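Local coordinates for protein HRI1 (Saccharomyces cerevisiae, PDB 3RBY) that is of unknown function and non-essential for the cell, but interacts with HRR25 and may interact with SEC72, at residues L5-V13 with V124-P135; G70-F78 with G94-N102. All blocks are in the same frame, centred on the assembly; numbering follows the deposited sequence.

Contacts 1 and 2 join strand pairs of a single antiparallel sheet in this beta-barrel protein, and their centres lie about 13 Å apart. Across the sheet the strands run 71-76, 96-102, 108-114, 124-132 and 4-12, which leaves strand 108-114 as the one spacer between the two pairs. Along the chain, both strands of contact 2 fall between the two of contact 1, so a long-range pairing encloses a more local one. The contacts also meet directly: the stacked rings of Trp130 and Trp100 approach to 3.5 Å between CD1 and CZ3 respectively, and Phe126 CZ packs 4.0 Å from Thr98 CG2, so side chains of the two pairs meet across the strand between them.

Contact 1 (L5-V13 with V124-P135); sequences LLKRLLFQV and VSFREMWQPVDP. Unlike the reference sequence in segment 124-135: Met129 (reference Leu).
Arg8 lays its CB over one face of Trp130, 3.8 Å from the centroid of the six-membered ring, in a CH-pi contact that marks the dense middle of this pairing. Two residues back on the same side of the sheet, Leu6 crosses the indole at about a right angle, its CB 3.7 Å from Trp130 CE3. Farther along, the buried Leu5 and Val133 lie side by side, CD1 of Leu5 3.5 Å from CG1 of Val133. With CG anti to its backbone nitrogen (chi1 -173°), Arg8 runs on to Glu128, whose OE2 lies 3.4 Å from Arg8 NE. The two planar groups are turned 72° apart and the oxygen stands well out of the guanidinium plane, so this salt bridge rests on charge alone. Each partner has further mates: Arg8 pairs with Glu19 and Glu52, Glu128 with Arg37. The stem of Glu128 is gripped too, its CG sitting 3.4 Å from Phe11 CD1. An alanine in place of Glu128 would probably deprive Arg37 and Arg8 of this carboxylate and open a gap beside the Phe11 ring.

The backbone beneath is an antiparallel pairing interrupted by a beta bulge: Leu9 N gives a hydrogen bond of 2.8 Å to Met129 O, while Met129 N turns to Leu10 O at 3.1 Å, so that two residues face one. The opposite face, bearing Lys7 and Leu10, looks to the second subunit, where Leu10 packs on Trp103 of that neighbour.

Toward the exposed Val13 and Ser125 the side chains thin out, and Val13 CB merely brushes Val124 CG1 at 4.1 Å. Backbone bonds persist there, though that from Gln12 N to Arg127 O is bent to 139°, and Arg127 sends its guanidinium off to Glu109. At the other end a water bridges the backbone atoms Leu5 N and Val133 O.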
# COMPACT_ATOMS: atom_id res chain seq x y z
N LEU A 5 -4.00 -7.83 9.92
CA LEU A 5 -4.79 -6.67 9.56
C LEU A 5 -4.39 -6.28 8.13
O LEU A 5 -3.26 -5.85 7.90
CB LEU A 5 -4.44 -5.51 10.49
CG LEU A 5 -5.50 -4.51 10.96
CD1 LEU A 5 -4.91 -3.12 11.11
CD2 LEU A 5 -6.70 -4.47 10.04
N LEU A 6 -5.29 -6.43 7.17
CA LEU A 6 -4.98 -6.05 5.79
C LEU A 6 -5.81 -4.88 5.25
O LEU A 6 -7.02 -4.80 5.46
CB LEU A 6 -5.08 -7.25 4.86
CG LEU A 6 -4.18 -8.39 5.36
CD1 LEU A 6 -5.02 -9.36 6.17
CD2 LEU A 6 -3.47 -9.11 4.21
N LYS A 7 -5.13 -3.97 4.54
CA LYS A 7 -5.75 -2.81 3.94
C LYS A 7 -5.88 -3.10 2.44
O LYS A 7 -4.89 -3.48 1.80
CB LYS A 7 -4.89 -1.58 4.17
CG LYS A 7 -5.58 -0.26 3.87
CD LYS A 7 -5.40 0.17 2.42
CE LYS A 7 -6.37 1.33 2.09
NZ LYS A 7 -6.27 1.80 0.67
N ARG A 8 -7.09 -2.98 1.89
CA ARG A 8 -7.24 -3.28 0.47
C ARG A 8 -6.70 -2.12 -0.36
O ARG A 8 -6.97 -0.96 -0.06
CB ARG A 8 -8.69 -3.59 0.09
CG ARG A 8 -8.78 -4.06 -1.35
CD ARG A 8 -10.01 -4.89 -1.66
NE ARG A 8 -11.27 -4.15 -1.53
CZ ARG A 8 -11.71 -3.27 -2.41
NH1 ARG A 8 -10.96 -3.01 -3.47
NH2 ARG A 8 -12.87 -2.64 -2.24
N LEU A 9 -5.93 -2.47 -1.40
CA LEU A 9 -5.25 -1.50 -2.28
C LEU A 9 -5.97 -1.32 -3.61
O LEU A 9 -5.91 -0.25 -4.21
CB LEU A 9 -3.81 -1.95 -2.57
CG LEU A 9 -2.89 -2.05 -1.36
CD1 LEU A 9 -1.55 -2.70 -1.74
CD2 LEU A 9 -2.69 -0.66 -0.75
N LEU A 10 -6.61 -2.39 -4.08
CA LEU A 10 -7.43 -2.30 -5.28
C LEU A 10 -8.39 -3.46 -5.40
O LEU A 10 -8.12 -4.55 -4.87
CB LEU A 10 -6.57 -2.18 -6.55
CG LEU A 10 -5.94 -3.43 -7.15
CD1 LEU A 10 -6.96 -4.24 -7.98
CD2 LEU A 10 -4.76 -3.04 -8.03
N PHE A 11 -9.49 -3.21 -6.10
CA PHE A 11 -10.49 -4.19 -6.48
C PHE A 11 -10.58 -4.15 -8.01
O PHE A 11 -10.59 -3.06 -8.61
CB PHE A 11 -11.85 -3.79 -5.89
CG PHE A 11 -12.92 -4.84 -6.02
CD1 PHE A 11 -12.59 -6.17 -6.24
CD2 PHE A 11 -14.26 -4.49 -5.94
CE1 PHE A 11 -13.58 -7.14 -6.37
CE2 PHE A 11 -15.25 -5.46 -6.06
CZ PHE A 11 -14.91 -6.78 -6.28
N GLN A 12 -10.63 -5.31 -8.67
CA GLN A 12 -10.72 -5.30 -10.13
C GLN A 12 -11.59 -6.42 -10.68
O GLN A 12 -11.28 -7.61 -10.47
CB GLN A 12 -9.31 -5.39 -10.74
CG GLN A 12 -9.30 -5.54 -12.27
CD GLN A 12 -7.89 -5.58 -12.86
OE1 GLN A 12 -7.72 -5.87 -14.04
NE2 GLN A 12 -6.89 -5.28 -12.05
N VAL A 13 -12.68 -6.06 -11.36
CA VAL A 13 -13.49 -7.07 -12.05
C VAL A 13 -13.45 -6.93 -13.57
O VAL A 13 -13.85 -7.85 -14.30
CB VAL A 13 -14.97 -7.11 -11.58
CG1 VAL A 13 -15.05 -7.03 -10.06
CG2 VAL A 13 -15.78 -6.01 -12.25
N VAL A 124 -17.95 -14.21 -13.02
CA VAL A 124 -17.09 -13.03 -13.04
C VAL A 124 -15.86 -13.28 -12.16
O VAL A 124 -15.97 -13.47 -10.95
CB VAL A 124 -17.84 -11.79 -12.53
CG1 VAL A 124 -16.98 -10.53 -12.68
CG2 VAL A 124 -19.19 -11.63 -13.25
N SER A 125 -14.69 -13.26 -12.79
CA SER A 125 -13.44 -13.38 -12.06
C SER A 125 -13.07 -12.01 -11.48
O SER A 125 -13.32 -10.96 -12.10
CB SER A 125 -12.33 -13.87 -12.99
OG SER A 125 -11.85 -12.81 -13.81
N PHE A 126 -12.49 -12.02 -10.28
CA PHE A 126 -12.08 -10.78 -9.62
C PHE A 126 -10.66 -10.88 -9.08
O PHE A 126 -10.11 -11.99 -8.92
CB PHE A 126 -13.03 -10.41 -8.47
CG PHE A 126 -12.97 -11.36 -7.30
CD1 PHE A 126 -13.80 -12.47 -7.23
CD2 PHE A 126 -12.08 -11.12 -6.26
CE1 PHE A 126 -13.74 -13.35 -6.14
CE2 PHE A 126 -12.01 -11.99 -5.16
CZ PHE A 126 -12.84 -13.10 -5.10
N ARG A 127 -10.08 -9.72 -8.81
CA ARG A 127 -8.79 -9.66 -8.13
C ARG A 127 -8.76 -8.52 -7.12
O ARG A 127 -9.28 -7.44 -7.36
CB ARG A 127 -7.62 -9.53 -9.11
CG ARG A 127 -6.37 -8.98 -8.43
CD ARG A 127 -5.13 -9.16 -9.29
NE ARG A 127 -5.42 -8.99 -10.70
CZ ARG A 127 -5.02 -9.85 -11.63
NH1 ARG A 127 -5.33 -9.64 -12.91
NH2 ARG A 127 -4.31 -10.91 -11.29
N GLU A 128 -8.15 -8.80 -5.98
CA GLU A 128 -7.99 -7.80 -4.95
C GLU A 128 -6.57 -7.84 -4.46
O GLU A 128 -6.03 -8.91 -4.22
CB GLU A 128 -8.96 -8.05 -3.80
CG GLU A 128 -10.34 -7.56 -4.13
CD GLU A 128 -11.40 -8.11 -3.21
OE1 GLU A 128 -11.86 -9.24 -3.48
OE2 GLU A 128 -11.77 -7.43 -2.23
N MET A 129 -5.97 -6.66 -4.32
CA MET A 129 -4.63 -6.56 -3.80
C MET A 129 -4.67 -6.08 -2.36
O MET A 129 -5.38 -5.12 -2.03
CB MET A 129 -3.80 -5.62 -4.66
CG MET A 129 -2.44 -6.17 -5.06
SD MET A 129 -2.58 -7.75 -5.91
CE MET A 129 -3.90 -7.33 -7.00
N TRP A 130 -3.90 -6.76 -1.50
CA TRP A 130 -3.94 -6.49 -0.07
C TRP A 130 -2.59 -6.12 0.51
O TRP A 130 -1.57 -6.78 0.24
CB TRP A 130 -4.48 -7.69 0.72
CG TRP A 130 -5.89 -8.02 0.37
CD1 TRP A 130 -6.31 -8.90 -0.59
CD2 TRP A 130 -7.07 -7.47 0.96
NE1 TRP A 130 -7.68 -8.93 -0.63
CE2 TRP A 130 -8.18 -8.06 0.31
CE3 TRP A 130 -7.31 -6.53 1.98
CZ2 TRP A 130 -9.50 -7.75 0.64
CZ3 TRP A 130 -8.61 -6.22 2.30
CH2 TRP A 130 -9.69 -6.83 1.64
N GLN A 131 -2.61 -5.09 1.36
CA GLN A 131 -1.44 -4.63 2.07
C GLN A 131 -1.52 -5.01 3.56
O GLN A 131 -2.36 -4.49 4.30
CB GLN A 131 -1.31 -3.11 1.94
CG GLN A 131 -0.15 -2.57 2.76
CD GLN A 131 1.19 -2.98 2.19
OE1 GLN A 131 1.59 -2.49 1.13
NE2 GLN A 131 1.89 -3.90 2.88
N PRO A 132 -0.65 -5.94 4.00
CA PRO A 132 -0.56 -6.21 5.44
C PRO A 132 0.00 -4.98 6.12
O PRO A 132 0.97 -4.35 5.64
CB PRO A 132 0.46 -7.36 5.53
CG PRO A 132 0.49 -7.96 4.13
CD PRO A 132 0.22 -6.81 3.19
N VAL A 133 -0.58 -4.67 7.27
CA VAL A 133 -0.29 -3.44 7.97
C VAL A 133 -0.03 -3.80 9.45
O VAL A 133 -0.39 -4.89 9.90
CB VAL A 133 -1.48 -2.46 7.70
CG1 VAL A 133 -2.30 -2.17 8.93
CG2 VAL A 133 -1.00 -1.19 7.00
N ASP A 134 0.64 -2.92 10.19
CA ASP A 134 1.05 -3.25 11.56
C ASP A 134 -0.00 -2.75 12.54
O ASP A 134 -0.12 -1.54 12.78
CB ASP A 134 2.41 -2.63 11.89
CG ASP A 134 2.85 -2.88 13.34
OD1 ASP A 134 2.00 -3.25 14.17
OD2 ASP A 134 4.05 -2.69 13.65
N PRO A 135 -0.77 -3.70 13.12
CA PRO A 135 -1.95 -3.37 13.93
C PRO A 135 -1.60 -2.70 15.24
O PRO A 135 -2.49 -2.14 15.89
CB PRO A 135 -2.60 -4.74 14.19
CG PRO A 135 -1.53 -5.74 13.95
CD PRO A 135 -0.65 -5.15 12.88
O HOH W 1 -0.89 -7.87 9.92

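Contact 2 (G70-F78 with G94-N102); sequences GVVTQDFNF and GEVNTTWKN
Gly70 begins the pairing with its carbonyl oxygen, which takes a hydrogen bond from Asn102 N arriving above the carbonyl plane. Its backbone angles would press any side chain against the preceding carbonyl oxygen. Val71 follows, resting CG1 on Thr99 CG2 at 3.8 Å, and Val72 then exchanges two backbone bonds with Trp100; Val72 O also lies at the edge of the indole. Thr73 adds a CA-H...O contact to Thr98 O.

At Gln74 the packing tightens. CG sits anti to the carbonyl carbon (chi1 -60°) and the chain extends beyond it, carrying NE2 over one face of Trp100, toward its rim, within 3.4 Å of Trp100 CE2. Amide and indole planes lie 37° apart, a tilted overlap rather than a flat stack; NE2 also makes a weak hydrogen bond to a bound triethylene glycol, probably from the crystallisation liquor. Gln74 O is held twice by Thr98, through the backbone N at 2.9 Å and the hydroxyl OG1 at 2.8 Å. That hydroxyl in turn receives Trp100 NE1 at 2.8 Å, a bond that, with the stacked Trp130, is likely to limit the turn of the indole.

Past Asp75, whose CA-H faces Val96 O, Phe76 pairs its backbone with Val96 in two bonds and sets its ring edge toward Thr98, CE1 lying 3.6 Å from OG1. Tyr33, outside the pair, meets this ring edge-to-face. Phe78 finishes the run, its CE1 3.9 Å from Val96 CG2, while a water links Phe78 N to Gly94 O. The whole is a regular antiparallel strand pair, with Gln74, Phe76, Thr98 and Trp100 on one face, within the large antiparallel sheet of this beta-barrel protein.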
# COMPACT_ATOMS: atom_id res chain seq x y z
N GLY A 70 3.38 -19.80 -0.89
CA GLY A 70 2.76 -18.48 -0.84
C GLY A 70 1.33 -18.55 -1.33
O GLY A 70 0.57 -17.57 -1.22
N VAL A 71 0.96 -19.71 -1.89
CA VAL A 71 -0.40 -19.97 -2.33
C VAL A 71 -1.23 -20.63 -1.21
O VAL A 71 -0.89 -21.72 -0.73
CB VAL A 71 -0.41 -20.87 -3.58
CG1 VAL A 71 -1.82 -20.94 -4.19
CG2 VAL A 71 0.58 -20.34 -4.59
N VAL A 72 -2.31 -19.95 -0.80
CA VAL A 72 -3.26 -20.55 0.11
C VAL A 72 -4.68 -20.33 -0.41
O VAL A 72 -4.96 -19.36 -1.10
CB VAL A 72 -3.08 -20.07 1.58
CG1 VAL A 72 -1.80 -19.26 1.72
CG2 VAL A 72 -4.29 -19.30 2.08
N THR A 73 -5.57 -21.27 -0.09
CA THR A 73 -6.93 -21.21 -0.58
C THR A 73 -7.85 -20.90 0.57
O THR A 73 -7.64 -21.35 1.70
CB THR A 73 -7.37 -22.55 -1.21
OG1 THR A 73 -7.18 -23.62 -0.26
CG2 THR A 73 -6.57 -22.83 -2.48
N GLN A 74 -8.88 -20.13 0.29
CA GLN A 74 -9.82 -19.82 1.34
C GLN A 74 -11.20 -19.94 0.76
O GLN A 74 -11.55 -19.26 -0.23
CB GLN A 74 -9.55 -18.42 1.91
CG GLN A 74 -8.16 -18.28 2.52
CD GLN A 74 -8.05 -17.07 3.44
OE1 GLN A 74 -8.84 -16.93 4.38
NE2 GLN A 74 -7.10 -16.18 3.17
N ASP A 75 -12.00 -20.81 1.37
CA ASP A 75 -13.33 -21.09 0.88
C ASP A 75 -14.32 -20.54 1.87
O ASP A 75 -14.41 -20.99 3.02
CB ASP A 75 -13.45 -22.59 0.66
CG ASP A 75 -12.39 -23.08 -0.30
OD1 ASP A 75 -11.69 -24.07 0.02
OD2 ASP A 75 -12.22 -22.45 -1.37
N PHE A 76 -15.02 -19.49 1.44
CA PHE A 76 -15.87 -18.74 2.35
C PHE A 76 -17.33 -19.12 2.25
O PHE A 76 -17.89 -19.20 1.16
CB PHE A 76 -15.76 -17.23 2.09
CG PHE A 76 -14.43 -16.64 2.47
CD1 PHE A 76 -13.41 -16.53 1.53
CD2 PHE A 76 -14.19 -16.19 3.76
CE1 PHE A 76 -12.19 -15.99 1.88
CE2 PHE A 76 -12.96 -15.64 4.12
CZ PHE A 76 -11.96 -15.54 3.17
N ASN A 77 -17.93 -19.33 3.41
CA ASN A 77 -19.39 -19.31 3.54
C ASN A 77 -19.76 -18.29 4.60
O ASN A 77 -19.84 -18.62 5.79
CB ASN A 77 -19.94 -20.71 3.87
CG ASN A 77 -19.84 -21.65 2.69
OD1 ASN A 77 -18.90 -22.44 2.59
ND2 ASN A 77 -20.81 -21.56 1.77
N PHE A 78 -19.97 -17.06 4.17
CA PHE A 78 -20.09 -15.93 5.10
C PHE A 78 -21.19 -16.08 6.15
O PHE A 78 -22.28 -16.59 5.87
CB PHE A 78 -20.27 -14.63 4.32
CG PHE A 78 -19.16 -14.38 3.33
CD1 PHE A 78 -19.41 -14.39 1.97
CD2 PHE A 78 -17.87 -14.17 3.78
CE1 PHE A 78 -18.37 -14.17 1.06
CE2 PHE A 78 -16.83 -13.96 2.89
CZ PHE A 78 -17.08 -13.95 1.52
N GLY A 94 -23.98 -18.17 -1.88
CA GLY A 94 -23.32 -19.43 -1.56
C GLY A 94 -21.82 -19.32 -1.42
O GLY A 94 -21.25 -18.23 -1.32
N GLU A 95 -21.16 -20.47 -1.41
CA GLU A 95 -19.74 -20.50 -1.11
C GLU A 95 -18.98 -19.63 -2.10
O GLU A 95 -19.39 -19.49 -3.26
CB GLU A 95 -19.24 -21.94 -1.14
CG GLU A 95 -17.74 -22.10 -1.06
CD GLU A 95 -17.34 -23.54 -0.68
OE1 GLU A 95 -16.51 -24.16 -1.37
OE2 GLU A 95 -17.86 -24.04 0.35
N VAL A 96 -17.89 -19.03 -1.63
CA VAL A 96 -16.97 -18.34 -2.54
C VAL A 96 -15.59 -18.96 -2.43
O VAL A 96 -15.02 -19.04 -1.33
CB VAL A 96 -16.85 -16.84 -2.25
CG1 VAL A 96 -15.90 -16.20 -3.25
CG2 VAL A 96 -18.22 -16.18 -2.28
N ASN A 97 -15.03 -19.38 -3.55
CA ASN A 97 -13.71 -19.98 -3.55
C ASN A 97 -12.61 -19.01 -3.97
O ASN A 97 -12.62 -18.50 -5.10
CB ASN A 97 -13.71 -21.22 -4.45
CG ASN A 97 -14.74 -22.24 -4.01
OD1 ASN A 97 -14.54 -22.95 -3.02
ND2 ASN A 97 -15.87 -22.30 -4.72
N THR A 98 -11.67 -18.74 -3.06
CA THR A 98 -10.62 -17.75 -3.33
C THR A 98 -9.23 -18.34 -3.20
O THR A 98 -9.00 -19.31 -2.48
CB THR A 98 -10.74 -16.50 -2.42
OG1 THR A 98 -10.36 -16.85 -1.08
CG2 THR A 98 -12.16 -15.94 -2.44
N THR A 99 -8.30 -17.71 -3.91
CA THR A 99 -6.90 -18.09 -3.87
C THR A 99 -6.06 -16.87 -3.50
O THR A 99 -6.28 -15.78 -4.03
CB THR A 99 -6.43 -18.62 -5.24
OG1 THR A 99 -7.18 -19.79 -5.57
CG2 THR A 99 -4.95 -18.96 -5.20
N TRP A 100 -5.10 -17.07 -2.60
CA TRP A 100 -4.26 -16.00 -2.09
C TRP A 100 -2.78 -16.28 -2.37
O TRP A 100 -2.27 -17.34 -2.05
CB TRP A 100 -4.48 -15.86 -0.59
CG TRP A 100 -5.90 -15.49 -0.27
CD1 TRP A 100 -7.01 -16.28 -0.41
CD2 TRP A 100 -6.36 -14.22 0.23
NE1 TRP A 100 -8.13 -15.58 -0.02
CE2 TRP A 100 -7.76 -14.32 0.38
CE3 TRP A 100 -5.73 -13.02 0.58
CZ2 TRP A 100 -8.55 -13.26 0.86
CZ3 TRP A 100 -6.51 -11.97 1.06
CH2 TRP A 100 -7.91 -12.10 1.19
N LYS A 101 -2.11 -15.31 -2.98
CA LYS A 101 -0.72 -15.50 -3.38
C LYS A 101 0.15 -14.36 -2.85
O LYS A 101 -0.05 -13.20 -3.25
CB LYS A 101 -0.61 -15.56 -4.91
CG LYS A 101 -1.28 -16.77 -5.60
CD LYS A 101 -1.79 -16.39 -7.01
CE LYS A 101 -1.56 -17.48 -8.07
NZ LYS A 101 -0.16 -17.45 -8.64
N ASN A 102 1.08 -14.68 -1.95
CA ASN A 102 2.06 -13.71 -1.46
C ASN A 102 3.00 -13.23 -2.56
O ASN A 102 3.53 -14.05 -3.32
CB ASN A 102 2.90 -14.30 -0.31
CG ASN A 102 2.10 -14.54 0.96
OD1 ASN A 102 1.15 -13.81 1.27
ND2 ASN A 102 2.48 -15.57 1.71
O HOH W 2 -21.26 -17.22 1.38